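Local coordinates for uncharacterized protein (Methanothermobacter thermautotrophicus, PDB 1IHN) that is of unknown function, belongs to the DUF498/DUF598 family and adopts a compact alpha/beta fold, at residues A[20-25]-A[108-113]; A[36-41]-A[50-55]; A[61-66]-A[101-106]; A[67-72]-A[83-88]. All coordinates share one frame; numbering follows the deposited sequence.

Interaction 1 (A[20-25]-A[108-113])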
loop_
_atom_site.group_PDB
_atom_site.type_symbol
_atom_site.label_atom_id
_atom_site.label_comp_id
_atom_site.label_asym_id
_atom_site.label_seq_id
_atom_site.Cartn_x
_atom_site.Cartn_y
_atom_site.Cartn_z
ATOM N N ARG A 20 4.831 -10.665 -5.307
ATOM C CA ARG A 20 5.308 -11.321 -4.097
ATOM C C ARG A 20 6.276 -10.438 -3.323
ATOM O O ARG A 20 7.050 -10.915 -2.498
ATOM C CB ARG A 20 5.967 -12.654 -4.452
ATOM C CG ARG A 20 5.017 -13.655 -5.101
ATOM C CD ARG A 20 5.727 -14.961 -5.413
ATOM N NE ARG A 20 4.833 -15.951 -6.005
ATOM C CZ ARG A 20 5.224 -17.147 -6.439
ATOM N NH1 ARG A 20 6.498 -17.507 -6.349
ATOM N NH2 ARG A 20 4.341 -17.984 -6.963
ATOM N N SER A 21 6.223 -9.143 -3.606
ATOM C CA SER A 21 7.063 -8.167 -2.933
ATOM C C SER A 21 6.171 -6.967 -2.640
ATOM O O SER A 21 5.074 -6.871 -3.186
ATOM C CB SER A 21 8.229 -7.766 -3.837
ATOM O OG SER A 21 7.758 -7.341 -5.106
ATOM N N ASP A 22 6.621 -6.060 -1.778
ATOM C CA ASP A 22 5.821 -4.883 -1.446
ATOM C C ASP A 22 5.628 -3.986 -2.664
ATOM O O ASP A 22 6.551 -3.781 -3.445
ATOM C CB ASP A 22 6.487 -4.090 -0.323
ATOM C CG ASP A 22 6.367 -4.777 1.023
ATOM O OD1 ASP A 22 6.012 -5.974 1.054
ATOM O OD2 ASP A 22 6.639 -4.119 2.049
ATOM N N ILE A 23 4.426 -3.441 -2.818
ATOM C CA ILE A 23 4.145 -2.590 -3.962
ATOM C C ILE A 23 3.391 -1.319 -3.633
ATOM O O ILE A 23 2.778 -1.180 -2.568
ATOM C CB ILE A 23 3.314 -3.334 -5.042
ATOM C CG1 ILE A 23 1.970 -3.774 -4.453
ATOM C CG2 ILE A 23 4.090 -4.548 -5.564
ATOM C CD1 ILE A 23 0.986 -4.343 -5.477
ATOM N N VAL A 24 3.449 -0.398 -4.582
ATOM C CA VAL A 24 2.760 0.876 -4.501
ATOM C C VAL A 24 1.756 0.880 -5.658
ATOM O O VAL A 24 2.136 0.688 -6.818
ATOM C CB VAL A 24 3.729 2.062 -4.709
ATOM C CG1 VAL A 24 2.945 3.374 -4.760
ATOM C CG2 VAL A 24 4.768 2.095 -3.593
ATOM N N VAL A 25 0.479 1.067 -5.340
ATOM C CA VAL A 25 -0.547 1.135 -6.371
ATOM C C VAL A 25 -0.891 2.617 -6.565
ATOM O O VAL A 25 -1.368 3.290 -5.648
ATOM C CB VAL A 25 -1.808 0.333 -5.968
ATOM C CG1 VAL A 25 -2.867 0.444 -7.053
ATOM C CG2 VAL A 25 -1.443 -1.131 -5.766
ATOM N N ILE A 108 -0.151 1.465 -0.630
ATOM C CA ILE A 108 1.184 0.933 -0.423
ATOM C C ILE A 108 0.872 -0.331 0.361
ATOM O O ILE A 108 0.310 -0.273 1.455
ATOM C CB ILE A 108 2.076 1.867 0.426
ATOM C CG1 ILE A 108 2.270 3.205 -0.294
ATOM C CG2 ILE A 108 3.414 1.191 0.683
ATOM C CD1 ILE A 108 3.233 4.161 0.392
ATOM N N ILE A 109 1.217 -1.472 -0.222
ATOM C CA ILE A 109 0.943 -2.763 0.379
ATOM C C ILE A 109 2.186 -3.510 0.834
ATOM O O ILE A 109 3.159 -3.631 0.091
ATOM C CB ILE A 109 0.196 -3.674 -0.620
ATOM C CG1 ILE A 109 -1.082 -2.983 -1.113
ATOM C CG2 ILE A 109 -0.083 -5.030 0.021
ATOM C CD1 ILE A 109 -2.158 -2.808 -0.059
ATOM N N HIS A 110 2.131 -4.019 2.061
ATOM C CA HIS A 110 3.217 -4.807 2.637
ATOM C C HIS A 110 2.690 -6.242 2.603
ATOM O O HIS A 110 1.661 -6.543 3.215
ATOM C CB HIS A 110 3.482 -4.354 4.077
ATOM C CG HIS A 110 4.596 -5.090 4.756
ATOM N ND1 HIS A 110 5.846 -5.233 4.198
ATOM C CD2 HIS A 110 4.657 -5.678 5.976
ATOM C CE1 HIS A 110 6.633 -5.875 5.044
ATOM N NE2 HIS A 110 5.937 -6.157 6.129
ATOM N N VAL A 111 3.380 -7.124 1.885
ATOM C CA VAL A 111 2.926 -8.510 1.759
ATOM C C VAL A 111 3.299 -9.497 2.865
ATOM O O VAL A 111 2.763 -10.602 2.904
ATOM C CB VAL A 111 3.374 -9.118 0.410
ATOM C CG1 VAL A 111 2.632 -8.437 -0.727
ATOM C CG2 VAL A 111 4.883 -8.966 0.237
ATOM N N THR A 112 4.210 -9.115 3.755
ATOM C CA THR A 112 4.615 -9.999 4.846
ATOM C C THR A 112 4.268 -9.367 6.190
ATOM O O THR A 112 3.505 -8.404 6.250
ATOM C CB THR A 112 6.134 -10.283 4.814
ATOM O OG1 THR A 112 6.855 -9.049 4.912
ATOM C CG2 THR A 112 6.521 -10.990 3.527
ATOM N N CYS A 113 4.829 -9.908 7.265
ATOM C CA CYS A 113 4.574 -9.381 8.600
ATOM C C CYS A 113 5.462 -8.172 8.898
ATOM O O CYS A 113 4.900 -7.078 9.113
ATOM C CB CYS A 113 4.795 -10.472 9.658
ATOM S SG CYS A 113 6.422 -11.281 9.624
ATOM O OXT CYS A 113 6.702 -8.323 8.905
#
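Asp-22 grips the 108-113 segment with both carboxylate oxygens. Asp-22 OD2 accepts a hydrogen bond from His-110 ND1 at 2.5 Å through its syn lone pair. The bond is nearly straight (168°) and lies in the imidazole plane, while carboxylate and ring stand almost perpendicular, 89° apart. Asp-22 OD1 accepts the backbone N of Val-111 at 3.0 Å, that donor arriving from above the carboxylate plane. The ring edge reaches the acid because His-110 CG lies anti to its backbone N (chi1 -179°). Arg-34 NH1 forms a salt bridge with the same OD2. A leucine at Asp-22 would probably leave His-110 ND1 and Val-111 N without their acceptor and Arg-34 with one carboxylate partner fewer.

Backbone bonding continues the link as antiparallel sheet. Ile-23 and Ile-109 form a hydrogen-bonded pair: Ile-109 N gives to Ile-23 O at 2.8 Å, and Ile-23 N to Ile-109 O at 3.2 Å. Val-24 and Ile-108 follow as a non-hydrogen-bonded pair.

Apolar contacts fall on both faces. Ile-23 CG1 meets Ile-109 CB at 4.2 Å on one; Val-24 CG2 lies 4.3 Å from Ile-108 CG1 on the other. Beyond the paired strands, Val-111 CG2 packs on the backbone of Ser-21, 3.7 Å from its C atom.

The pairing sets strand 23-25 between 31-33 and 105-109 in the mixed sheet. Helix 52-58 covers the face of Val-24 and Ile-108, whereas Ile-109 faces Val-12 of strand 11-14 and Thr-88 of helix 88-100.

Interaction 2 (A[36-41]-A[50-55])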
loop_
_atom_site.group_PDB
_atom_site.type_symbol
_atom_site.label_atom_id
_atom_site.label_comp_id
_atom_site.label_asym_id
_atom_site.label_seq_id
_atom_site.Cartn_x
_atom_site.Cartn_y
_atom_site.Cartn_z
ATOM N N LYS A 36 11.536 0.717 -0.093
ATOM C CA LYS A 36 11.947 0.398 1.270
ATOM C C LYS A 36 13.198 1.134 1.744
ATOM O O LYS A 36 13.365 1.350 2.942
ATOM C CB LYS A 36 12.172 -1.109 1.411
ATOM C CG LYS A 36 10.925 -1.952 1.252
ATOM C CD LYS A 36 11.211 -3.402 1.614
ATOM C CE LYS A 36 9.963 -4.250 1.496
ATOM N NZ LYS A 36 9.409 -4.164 0.119
ATOM N N GLU A 37 14.071 1.516 0.812
ATOM C CA GLU A 37 15.314 2.213 1.161
ATOM C C GLU A 37 15.055 3.528 1.882
ATOM O O GLU A 37 15.823 3.928 2.757
ATOM C CB GLU A 37 16.155 2.506 -0.092
ATOM C CG GLU A 37 15.969 1.531 -1.240
ATOM C CD GLU A 37 14.658 1.747 -1.981
ATOM O OE1 GLU A 37 14.430 2.874 -2.470
ATOM O OE2 GLU A 37 13.859 0.790 -2.074
ATOM N N ILE A 38 13.980 4.210 1.503
ATOM C CA ILE A 38 13.646 5.477 2.133
ATOM C C ILE A 38 13.559 5.301 3.646
ATOM O O ILE A 38 14.177 6.042 4.405
ATOM C CB ILE A 38 12.306 6.019 1.600
ATOM C CG1 ILE A 38 12.448 6.352 0.114
ATOM C CG2 ILE A 38 11.882 7.250 2.388
ATOM C CD1 ILE A 38 11.184 6.912 -0.530
ATOM N N SER A 39 12.805 4.299 4.074
ATOM C CA SER A 39 12.633 4.031 5.489
ATOM C C SER A 39 13.854 3.384 6.133
ATOM O O SER A 39 14.157 3.644 7.294
ATOM C CB SER A 39 11.398 3.152 5.694
ATOM O OG SER A 39 10.242 3.849 5.268
ATOM N N ARG A 40 14.556 2.539 5.388
ATOM C CA ARG A 40 15.736 1.892 5.945
ATOM C C ARG A 40 16.798 2.943 6.260
ATOM O O ARG A 40 17.504 2.851 7.266
ATOM C CB ARG A 40 16.303 0.873 4.967
ATOM C CG ARG A 40 17.486 0.100 5.519
ATOM C CD ARG A 40 18.356 -0.414 4.390
ATOM N NE ARG A 40 18.918 0.684 3.605
ATOM C CZ ARG A 40 18.872 0.754 2.278
ATOM N NH1 ARG A 40 18.285 -0.213 1.582
ATOM N NH2 ARG A 40 19.421 1.785 1.646
ATOM N N ARG A 41 16.902 3.945 5.396
ATOM C CA ARG A 41 17.879 5.011 5.584
ATOM C C ARG A 41 17.526 5.903 6.759
ATOM O O ARG A 41 18.408 6.384 7.467
ATOM C CB ARG A 41 17.983 5.864 4.321
ATOM C CG ARG A 41 18.673 5.168 3.175
ATOM C CD ARG A 41 18.466 5.908 1.869
ATOM N NE ARG A 41 19.229 5.293 0.789
ATOM C CZ ARG A 41 18.998 5.510 -0.500
ATOM N NH1 ARG A 41 18.023 6.328 -0.869
ATOM N NH2 ARG A 41 19.741 4.909 -1.418
ATOM N N ALA A 50 8.504 5.494 6.631
ATOM C CA ALA A 50 8.773 6.921 6.690
ATOM C C ALA A 50 7.644 7.603 5.924
ATOM O O ALA A 50 7.078 7.013 4.994
ATOM C CB ALA A 50 10.111 7.226 6.039
ATOM N N GLU A 51 7.307 8.830 6.308
ATOM C CA GLU A 51 6.242 9.547 5.618
ATOM C C GLU A 51 6.681 9.881 4.201
ATOM O O GLU A 51 5.850 10.062 3.313
ATOM C CB GLU A 51 5.867 10.838 6.355
ATOM C CG GLU A 51 4.716 11.578 5.673
ATOM C CD GLU A 51 4.347 12.881 6.352
ATOM O OE1 GLU A 51 5.236 13.746 6.510
ATOM O OE2 GLU A 51 3.162 13.041 6.719
ATOM N N GLU A 52 7.992 9.957 3.993
ATOM C CA GLU A 52 8.526 10.258 2.674
ATOM C C GLU A 52 8.052 9.217 1.656
ATOM O O GLU A 52 7.971 9.502 0.463
ATOM C CB GLU A 52 10.060 10.279 2.695
ATOM C CG GLU A 52 10.686 11.359 3.562
ATOM C CD GLU A 52 11.044 10.872 4.955
ATOM O OE1 GLU A 52 10.128 10.693 5.789
ATOM O OE2 GLU A 52 12.253 10.662 5.210
ATOM N N GLU A 53 7.751 8.007 2.119
ATOM C CA GLU A 53 7.279 6.963 1.214
ATOM C C GLU A 53 5.960 7.345 0.541
ATOM O O GLU A 53 5.671 6.890 -0.565
ATOM C CB GLU A 53 7.120 5.622 1.949
ATOM C CG GLU A 53 8.427 4.855 2.110
ATOM C CD GLU A 53 8.229 3.371 2.393
ATOM O OE1 GLU A 53 7.509 2.700 1.621
ATOM O OE2 GLU A 53 8.805 2.867 3.378
ATOM N N LEU A 54 5.172 8.186 1.206
ATOM C CA LEU A 54 3.883 8.638 0.672
ATOM C C LEU A 54 4.035 9.808 -0.298
ATOM O O LEU A 54 3.142 10.079 -1.105
ATOM C CB LEU A 54 2.963 9.086 1.809
ATOM C CG LEU A 54 2.561 8.086 2.894
ATOM C CD1 LEU A 54 1.781 8.821 3.972
ATOM C CD2 LEU A 54 1.722 6.965 2.297
ATOM N N GLU A 55 5.164 10.503 -0.206
ATOM C CA GLU A 55 5.433 11.665 -1.044
ATOM C C GLU A 55 5.151 11.450 -2.531
ATOM O O GLU A 55 4.559 12.318 -3.182
ATOM C CB GLU A 55 6.880 12.132 -0.842
ATOM C CG GLU A 55 7.191 13.489 -1.471
ATOM C CD GLU A 55 8.486 14.102 -0.952
ATOM O OE1 GLU A 55 9.546 13.448 -1.056
ATOM O OE2 GLU A 55 8.444 15.243 -0.443
#
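Ala-50 meets Ser-39 and Ile-38 of helix 36-43 from the chain leading into helix 52-58. Its backbone N donates to Ser-39 OG at 2.8 Å (158°), and its methyl CB rests 4.1 Å from Ile-38 CG2. At Glu-52 the contact is made by the root of the side chain: CB comes within 3.5 Å of Ile-38 CG2. The Glu-52 chain then bends at chi2 (95°), and its OE1 pairs with Lys-42 NZ farther along the first helix. Glu-53 instead runs extended beyond CG, with that carbon 4.1 Å from Ile-38 CB, and presents OE2 to the serine. Ser-39 OG donates to Glu-53 OE2 at 2.6 Å, on its anti lone pair, so one hydroxyl accepts from Ala-50 and donates to Glu-53. The other oxygen, OE1, forms a salt bridge with Arg-34. An alanine in place of Ser-39 would probably leave the Ala-50 N-H without its acceptor and Glu-53 OE2 without its serine donor, although Arg-34 still holds the carboxylate. Thus helix 36-43 is joined to the start region of helix 52-58, whose Leu-54 packs on Ile-65 and Ile-67 of strand 64-68.

Interaction 3 (A[61-66]-A[101-106])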
loop_
_atom_site.group_PDB
_atom_site.type_symbol
_atom_site.label_atom_id
_atom_site.label_comp_id
_atom_site.label_asym_id
_atom_site.label_seq_id
_atom_site.Cartn_x
_atom_site.Cartn_y
_atom_site.Cartn_z
ATOM N N LYS A 61 -2.444 13.425 -6.173
ATOM C CA LYS A 61 -3.625 13.995 -5.536
ATOM C C LYS A 61 -4.772 13.007 -5.362
ATOM O O LYS A 61 -5.845 13.171 -5.947
ATOM C CB LYS A 61 -4.105 15.221 -6.316
ATOM C CG LYS A 61 -3.358 16.498 -5.944
ATOM C CD LYS A 61 -3.671 17.636 -6.898
ATOM C CE LYS A 61 -3.103 17.363 -8.285
ATOM N NZ LYS A 61 -3.333 18.500 -9.220
ATOM N N PRO A 62 -4.554 11.957 -4.555
ATOM C CA PRO A 62 -5.588 10.951 -4.311
ATOM C C PRO A 62 -6.571 11.440 -3.252
ATOM O O PRO A 62 -6.246 12.314 -2.452
ATOM C CB PRO A 62 -4.784 9.744 -3.841
ATOM C CG PRO A 62 -3.671 10.385 -3.070
ATOM C CD PRO A 62 -3.269 11.548 -3.956
ATOM N N GLU A 63 -7.772 10.872 -3.254
ATOM C CA GLU A 63 -8.798 11.240 -2.286
ATOM C C GLU A 63 -8.658 10.330 -1.073
ATOM O O GLU A 63 -9.284 10.548 -0.034
ATOM C CB GLU A 63 -10.191 11.056 -2.892
ATOM C CG GLU A 63 -10.438 11.853 -4.159
ATOM C CD GLU A 63 -11.697 11.413 -4.877
ATOM O OE1 GLU A 63 -11.779 10.225 -5.251
ATOM O OE2 GLU A 63 -12.604 12.249 -5.068
ATOM N N SER A 64 -7.832 9.301 -1.219
ATOM C CA SER A 64 -7.620 8.347 -0.146
ATOM C C SER A 64 -6.381 7.500 -0.364
ATOM O O SER A 64 -6.133 6.997 -1.465
ATOM C CB SER A 64 -8.840 7.430 -0.016
ATOM O OG SER A 64 -8.589 6.346 0.866
ATOM N N ILE A 65 -5.606 7.344 0.702
ATOM C CA ILE A 65 -4.404 6.534 0.655
ATOM C C ILE A 65 -4.577 5.389 1.632
ATOM O O ILE A 65 -4.806 5.604 2.821
ATOM C CB ILE A 65 -3.148 7.335 1.052
ATOM C CG1 ILE A 65 -2.827 8.376 -0.028
ATOM C CG2 ILE A 65 -1.979 6.382 1.243
ATOM C CD1 ILE A 65 -1.575 9.199 0.247
ATOM N N ILE A 66 -4.478 4.170 1.121
ATOM C CA ILE A 66 -4.615 2.994 1.951
ATOM C C ILE A 66 -3.257 2.339 2.112
ATOM O O ILE A 66 -2.530 2.140 1.141
ATOM C CB ILE A 66 -5.585 1.975 1.322
ATOM C CG1 ILE A 66 -6.960 2.624 1.124
ATOM C CG2 ILE A 66 -5.683 0.739 2.208
ATOM C CD1 ILE A 66 -7.994 1.716 0.501
ATOM N N ALA A 101 -16.114 2.391 -6.195
ATOM C CA ALA A 101 -16.990 3.551 -6.119
ATOM C C ALA A 101 -16.491 4.697 -6.999
ATOM O O ALA A 101 -17.139 5.734 -7.093
ATOM C CB ALA A 101 -17.117 4.015 -4.675
ATOM N N GLY A 102 -15.338 4.510 -7.636
ATOM C CA GLY A 102 -14.791 5.543 -8.502
ATOM C C GLY A 102 -13.829 6.533 -7.857
ATOM O O GLY A 102 -13.393 7.483 -8.512
ATOM N N ARG A 103 -13.486 6.322 -6.587
ATOM C CA ARG A 103 -12.575 7.222 -5.875
ATOM C C ARG A 103 -11.127 7.149 -6.353
ATOM O O ARG A 103 -10.647 6.081 -6.730
ATOM C CB ARG A 103 -12.597 6.927 -4.371
ATOM C CG ARG A 103 -13.930 7.168 -3.677
ATOM C CD ARG A 103 -14.520 8.513 -4.064
ATOM N NE ARG A 103 -15.340 8.417 -5.270
ATOM C CZ ARG A 103 -15.635 9.447 -6.057
ATOM N NH1 ARG A 103 -15.171 10.654 -5.769
ATOM N NH2 ARG A 103 -16.400 9.272 -7.126
ATOM N N ARG A 104 -10.443 8.292 -6.350
ATOM C CA ARG A 104 -9.031 8.337 -6.740
ATOM C C ARG A 104 -8.301 7.733 -5.548
ATOM O O ARG A 104 -8.003 8.431 -4.576
ATOM C CB ARG A 104 -8.549 9.778 -6.943
ATOM C CG ARG A 104 -9.037 10.453 -8.210
ATOM C CD ARG A 104 -8.579 11.910 -8.278
ATOM N NE ARG A 104 -7.147 12.066 -8.534
ATOM C CZ ARG A 104 -6.554 11.796 -9.694
ATOM N NH1 ARG A 104 -7.264 11.346 -10.720
ATOM N NH2 ARG A 104 -5.251 11.994 -9.839
ATOM N N VAL A 105 -8.033 6.435 -5.618
ATOM C CA VAL A 105 -7.364 5.741 -4.525
ATOM C C VAL A 105 -5.970 5.257 -4.901
ATOM O O VAL A 105 -5.714 4.876 -6.039
ATOM C CB VAL A 105 -8.186 4.517 -4.059
ATOM C CG1 VAL A 105 -7.639 3.990 -2.735
ATOM C CG2 VAL A 105 -9.646 4.893 -3.929
ATOM N N ALA A 106 -5.076 5.281 -3.921
ATOM C CA ALA A 106 -3.708 4.830 -4.094
ATOM C C ALA A 106 -3.384 4.000 -2.859
ATOM O O ALA A 106 -4.010 4.167 -1.811
ATOM C CB ALA A 106 -2.770 6.019 -4.198
#
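Ile-66 and Val-105 meet in the buried end of the contact, where Ile-66 CD1 lies 4.0 Å from Val-105 CG1 and the two side chains slant across each other. Helix 88-100 covers them, Ile-66 touching Ala-91 and Val-105 touching Tyr-95. Backbone bonds tighten the pairing: Glu-63 N gives to Arg-104 O at 2.8 Å, Ala-106 N to Ser-64 O at 3.2 Å, and Ile-66 N to Ala-106 O at 3.0 Å. Strands 64-68 and 105-109 thus run parallel within the mixed sheet, joined by a crossover through strand 84-86 and helix 88-100. Gly-102 ends that helix in a Schellman motif, with a positive phi suited to glycine.

The exposed side is polar. Glu-63 OE1 accepts the backbone N of Arg-104 at 2.6 Å, on its anti side but tilted out of the carboxylate plane. Looser is the oblique salt bridge of Glu-63 OE2 to Arg-103 NH1 at 3.1 Å, whose hydrogen bond is weak (120°). Arg-104 bends at chi3 (72°), bringing NE to Lys-61 O at 3.1 Å. That oxygen lies in the guanidinium plane, although NE sits above the carbonyl plane. Arg-104 NH2 bonds to Glu-60 O.

Interaction 4 (A[67-72]-A[83-88])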
loop_
_atom_site.group_PDB
_atom_site.type_symbol
_atom_site.label_atom_id
_atom_site.label_comp_id
_atom_site.label_asym_id
_atom_site.label_seq_id
_atom_site.Cartn_x
_atom_site.Cartn_y
_atom_site.Cartn_z
ATOM N N ILE A 67 -2.917 2.007 3.349
ATOM C CA ILE A 67 -1.653 1.359 3.635
ATOM C C ILE A 67 -1.913 -0.026 4.203
ATOM O O ILE A 67 -2.567 -0.171 5.238
ATOM C CB ILE A 67 -0.828 2.173 4.650
ATOM C CG1 ILE A 67 -0.477 3.534 4.048
ATOM C CG2 ILE A 67 0.434 1.406 5.045
ATOM C CD1 ILE A 67 0.289 4.440 4.980
ATOM N N GLY A 68 -1.426 -1.041 3.498
ATOM C CA GLY A 68 -1.573 -2.404 3.965
ATOM C C GLY A 68 -0.384 -2.686 4.864
ATOM O O GLY A 68 0.739 -2.876 4.381
ATOM N N SER A 69 -0.625 -2.702 6.176
ATOM C CA SER A 69 0.432 -2.935 7.155
ATOM C C SER A 69 0.960 -4.382 7.171
ATOM O O SER A 69 1.749 -4.757 8.053
ATOM C CB SER A 69 -0.051 -2.539 8.554
ATOM O OG SER A 69 -1.204 -3.289 8.904
ATOM N N GLY A 70 0.528 -5.173 6.203
ATOM C CA GLY A 70 1.038 -6.555 6.029
ATOM C C GLY A 70 0.077 -7.617 6.563
ATOM O O GLY A 70 -0.976 -7.303 7.131
ATOM N N VAL A 71 0.499 -8.853 6.336
ATOM C CA VAL A 71 -0.213 -10.049 6.803
ATOM C C VAL A 71 0.191 -10.286 8.271
ATOM O O VAL A 71 1.300 -10.750 8.554
ATOM C CB VAL A 71 0.171 -11.248 5.923
ATOM C CG1 VAL A 71 -0.524 -12.545 6.339
ATOM C CG2 VAL A 71 -0.180 -11.051 4.443
ATOM N N HIS A 72 -0.735 -9.937 9.162
ATOM C CA HIS A 72 -0.565 -10.022 10.649
ATOM C C HIS A 72 -0.182 -8.652 11.250
ATOM O O HIS A 72 0.192 -8.567 12.436
ATOM C CB HIS A 72 0.585 -10.914 11.087
ATOM C CG HIS A 72 0.547 -12.356 10.607
ATOM N ND1 HIS A 72 -0.557 -13.185 10.779
ATOM C CD2 HIS A 72 1.496 -13.089 9.984
ATOM C CE1 HIS A 72 -0.251 -14.370 10.275
ATOM N NE2 HIS A 72 0.972 -14.328 9.798
ATOM N N ALA A 83 -4.016 8.949 5.730
ATOM C CA ALA A 83 -3.905 7.596 5.195
ATOM C C ALA A 83 -4.539 6.540 6.095
ATOM O O ALA A 83 -4.396 6.574 7.317
ATOM C CB ALA A 83 -2.442 7.256 4.944
ATOM N N THR A 84 -5.232 5.597 5.470
ATOM C CA THR A 84 -5.902 4.514 6.180
ATOM C C THR A 84 -4.998 3.292 6.314
ATOM O O THR A 84 -4.694 2.633 5.322
ATOM C CB THR A 84 -7.172 4.089 5.430
ATOM O OG1 THR A 84 -8.042 5.216 5.300
ATOM C CG2 THR A 84 -7.884 2.969 6.164
ATOM N N VAL A 85 -4.573 2.989 7.537
ATOM C CA VAL A 85 -3.719 1.834 7.768
ATOM C C VAL A 85 -4.561 0.647 8.220
ATOM O O VAL A 85 -5.349 0.751 9.163
ATOM C CB VAL A 85 -2.648 2.125 8.836
ATOM C CG1 VAL A 85 -1.730 0.920 8.990
ATOM C CG2 VAL A 85 -1.845 3.348 8.439
ATOM N N LEU A 86 -4.388 -0.484 7.544
ATOM C CA LEU A 86 -5.140 -1.693 7.853
ATOM C C LEU A 86 -4.322 -2.930 7.516
ATOM O O LEU A 86 -3.401 -2.868 6.697
ATOM C CB LEU A 86 -6.433 -1.734 7.027
ATOM C CG LEU A 86 -7.494 -0.663 7.284
ATOM C CD1 LEU A 86 -8.524 -0.677 6.172
ATOM C CD2 LEU A 86 -8.154 -0.916 8.635
ATOM N N PRO A 87 -4.629 -4.067 8.162
ATOM C CA PRO A 87 -3.875 -5.279 7.849
ATOM C C PRO A 87 -4.074 -5.438 6.346
ATOM O O PRO A 87 -5.154 -5.143 5.835
ATOM C CB PRO A 87 -4.599 -6.350 8.658
ATOM C CG PRO A 87 -5.059 -5.592 9.866
ATOM C CD PRO A 87 -5.586 -4.307 9.258
ATOM N N THR A 88 -3.047 -5.894 5.644
ATOM C CA THR A 88 -3.107 -6.023 4.194
ATOM C C THR A 88 -4.356 -6.663 3.592
ATOM O O THR A 88 -4.982 -6.078 2.708
ATOM C CB THR A 88 -1.854 -6.747 3.663
ATOM O OG1 THR A 88 -0.694 -6.006 4.057
ATOM C CG2 THR A 88 -1.872 -6.829 2.150
#
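Ile-67 sets its side chain on the same sheet face as Val-85, its parallel partner, with Ile-67 CB 4.1 Å from Val-85 CG2. CG1 of the isoleucine lies anti to the carbonyl carbon (chi1 -63°) and carries CD1 to the methyl of Ala-83, 3.9 Å from its CB. The other branch, Val-85 CG1, touches Ser-69 CB at 3.9 Å, so the valine straddles two residues of the 67-72 segment.

Ser-69 OG takes the position between its backbone N and carbonyl carbon (chi1 59°), which places it beside the Leu-86 carbonyl; a bond there is weak and unsettled. The backbone N of Ser-69 is the firmer donor, reaching Leu-86 O at 2.8 Å. Earlier rungs of the parallel pairing are Ile-67 N to Thr-84 O at 2.7 Å and Leu-86 N to Ile-67 O at 3.0 Å.

Past the strands, Thr-88 CB packs on Gly-70, 3.6 Å from its C atom. Pro-87 occupies the N-cap position of helix 88-100. Thr-88 OG1 probably bonds to His-110 O, though its position is less certain.

Gly-70 has a positive phi (102°) at which a side chain would strike the preceding carbonyl. Its O atom accepts Thr-88 N at 2.9 Å, an amide with no acceptor within its own helix, so the turn at 69-70 and the helix start are bonded together.

From the N terminus, the 20-25 segment waits for the end of the chain: interaction 1 closes the outer loop, with the other three contacts nested inside it. Interaction 2 closes first, a short loop joining helices 36-43 and 52-58. Interaction 3 then opens in series with it, and interaction 4 is nested within its loop. Interactions 1, 3 and 4 build successive strand pairings of one mixed sheet, giving the order 23-25, 105-109, 64-68, 84-86; interactions 1 and 3 share strand 105-109, interactions 3 and 4 share 64-68. Interaction 2 joins interaction 1 through Leu-54, which packs against Ile-108, and through a long, weak ion pair of Lys-36 with Asp-22.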